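Side-chain contact in LacI family sugar-binding transcriptional regulator (Enterococcus faecalis V583, PDB 4RK0), which probably acts as a sugar-responsive transcriptional repressor that binds regulatory DNA and holds ribose in its effector-binding domain: residues 31-36 and 239-244. Residues are numbered along the deposited sequence; the frame is centred on the assembly and turned at random.
Sequences SVLYKE and TTATLL
V32 meets A241 where two helices pack side by side, and the contact between the segments is mainly apolar. CB and CG1 of V32 both rest on the methyl group of A241, with V32 CG1 at 3.7 Å from A241 CB. CG1 stands anti to the backbone N (chi1 166°), which leaves CG2 beside that N and turned to the neighbouring threonine. L33 adds a looser touch from the next position along the helix: its CD2 lies 4.3 Å from A241 CB, so the small methyl is shared by two branched side chains.

The polar edge belongs to T242, whose side chain crosses that of V32 at about a right angle. Its OG1 sits against both valine methyls, the nearer being V32 CG2 at 3.7 Å. These are van der Waals contacts; the hydroxyl is hydrogen-bonded to Q238 O, one turn back in its own helix, and no hydrogen bond joins the two segments.

The local axes approach to 9.1 Å and run 40° apart in the same general direction. Next to V32, S31 bonds through OG to NE2 of Q238, which lies a turn before A241 and T242, tying helix 20-35 to helix 233-249. Elsewhere on its surface, helix 233-249 packs T240 and L243 against strands 90-93 and 103-107 of the periplasmic-binding-protein-like fold, while Y34 on helix 20-35 stacks on Y55 of the second subunit.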
loop_
_atom_site.group_PDB
_atom_site.type_symbol
_atom_site.label_atom_id
_atom_site.label_comp_id
_atom_site.label_asym_id
_atom_site.label_seq_id
_atom_site.Cartn_x
_atom_site.Cartn_y
_atom_site.Cartn_z
ATOM N N SER A 31 1.031 13.752 7.400
ATOM C CA SER A 31 0.060 14.400 8.293
ATOM C C SER A 31 0.676 15.567 9.023
ATOM O O SER A 31 -0.004 16.535 9.348
ATOM C CB SER A 31 -0.546 13.416 9.302
ATOM O OG SER A 31 0.398 12.912 10.223
ATOM N N VAL A 32 1.962 15.451 9.326
ATOM C CA VAL A 32 2.691 16.517 10.017
ATOM C C VAL A 32 3.133 17.601 9.047
ATOM O O VAL A 32 2.867 18.800 9.271
ATOM C CB VAL A 32 3.852 15.918 10.830
ATOM C CG1 VAL A 32 4.840 16.981 11.299
ATOM C CG2 VAL A 32 3.295 15.180 12.014
ATOM N N LEU A 33 3.768 17.189 7.952
ATOM C CA LEU A 33 4.210 18.108 6.901
ATOM C C LEU A 33 3.109 19.019 6.378
ATOM O O LEU A 33 3.352 20.206 6.218
ATOM C CB LEU A 33 4.836 17.359 5.708
ATOM C CG LEU A 33 6.079 16.506 6.036
ATOM C CD1 LEU A 33 6.696 16.002 4.736
ATOM C CD2 LEU A 33 7.133 17.227 6.863
ATOM N N TYR A 34 1.928 18.472 6.101
ATOM C CA TYR A 34 0.794 19.250 5.533
ATOM C C TYR A 34 0.476 20.468 6.354
ATOM O O TYR A 34 0.162 21.535 5.818
ATOM C CB TYR A 34 -0.505 18.432 5.449
ATOM C CG TYR A 34 -0.662 17.564 4.230
ATOM C CD1 TYR A 34 0.439 17.099 3.537
ATOM C CD2 TYR A 34 -1.927 17.180 3.775
ATOM C CE1 TYR A 34 0.304 16.297 2.421
ATOM C CE2 TYR A 34 -2.066 16.364 2.660
ATOM C CZ TYR A 34 -0.943 15.919 1.988
ATOM O OH TYR A 34 -1.053 15.106 0.872
ATOM N N LYS A 35 0.554 20.300 7.654
ATOM C CA LYS A 35 0.162 21.369 8.567
ATOM C C LYS A 35 1.140 22.530 8.537
ATOM O O LYS A 35 0.781 23.638 8.933
ATOM C CB LYS A 35 0.000 20.833 9.978
ATOM C CG LYS A 35 -1.082 19.769 10.075
ATOM C CD LYS A 35 -1.622 19.575 11.482
ATOM C CE LYS A 35 -2.737 18.535 11.477
ATOM N NZ LYS A 35 -3.627 18.627 12.664
ATOM N N GLU A 36 2.352 22.301 8.031
ATOM C CA GLU A 36 3.376 23.344 7.994
ATOM C C GLU A 36 3.719 23.772 6.589
ATOM O O GLU A 36 4.681 24.522 6.386
ATOM C CB GLU A 36 4.599 22.824 8.697
ATOM C CG GLU A 36 4.332 22.347 10.113
ATOM C CD GLU A 36 4.907 23.269 11.164
ATOM O OE1 GLU A 36 6.128 23.528 11.115
ATOM O OE2 GLU A 36 4.144 23.714 12.046
ATOM N N THR A 239 6.037 11.190 14.546
ATOM C CA THR A 239 7.124 11.533 15.435
ATOM C C THR A 239 8.410 11.847 14.655
ATOM O O THR A 239 9.147 12.790 14.969
ATOM C CB THR A 239 7.425 10.391 16.408
ATOM O OG1 THR A 239 6.244 9.983 17.115
ATOM C CG2 THR A 239 8.473 10.828 17.432
ATOM N N THR A 240 8.670 11.045 13.630
ATOM C CA THR A 240 9.818 11.258 12.751
ATOM C C THR A 240 9.803 12.621 12.060
ATOM O O THR A 240 10.805 13.327 12.061
ATOM C CB THR A 240 9.896 10.072 11.726
ATOM O OG1 THR A 240 10.139 8.845 12.445
ATOM C CG2 THR A 240 10.985 10.280 10.746
ATOM N N ALA A 241 8.664 13.001 11.486
ATOM C CA ALA A 241 8.525 14.302 10.821
ATOM C C ALA A 241 8.636 15.419 11.843
ATOM O O ALA A 241 9.209 16.474 11.564
ATOM C CB ALA A 241 7.192 14.402 10.097
ATOM N N THR A 242 8.084 15.183 13.020
ATOM C CA THR A 242 7.992 16.249 14.023
ATOM C C THR A 242 9.389 16.583 14.447
ATOM O O THR A 242 9.765 17.747 14.485
ATOM C CB THR A 242 7.119 15.842 15.214
ATOM O OG1 THR A 242 5.771 15.641 14.740
ATOM C CG2 THR A 242 7.083 16.945 16.285
ATOM N N LEU A 243 10.167 15.554 14.758
ATOM C CA LEU A 243 11.553 15.755 15.153
ATOM C C LEU A 243 12.394 16.375 14.075
ATOM O O LEU A 243 13.257 17.193 14.373
ATOM C CB LEU A 243 12.171 14.462 15.635
ATOM C CG LEU A 243 11.723 13.971 17.004
ATOM C CD1 LEU A 243 12.531 12.750 17.335
ATOM C CD2 LEU A 243 11.894 15.025 18.090
ATOM N N LEU A 244 12.127 16.056 12.810
ATOM C CA LEU A 244 12.916 16.647 11.735
ATOM C C LEU A 244 12.579 18.108 11.580
ATOM O O LEU A 244 13.462 18.933 11.419
ATOM C CB LEU A 244 12.711 15.919 10.398
ATOM C CG LEU A 244 13.450 16.470 9.178
ATOM C CD1 LEU A 244 14.964 16.446 9.381
ATOM C CD2 LEU A 244 13.080 15.636 7.954
#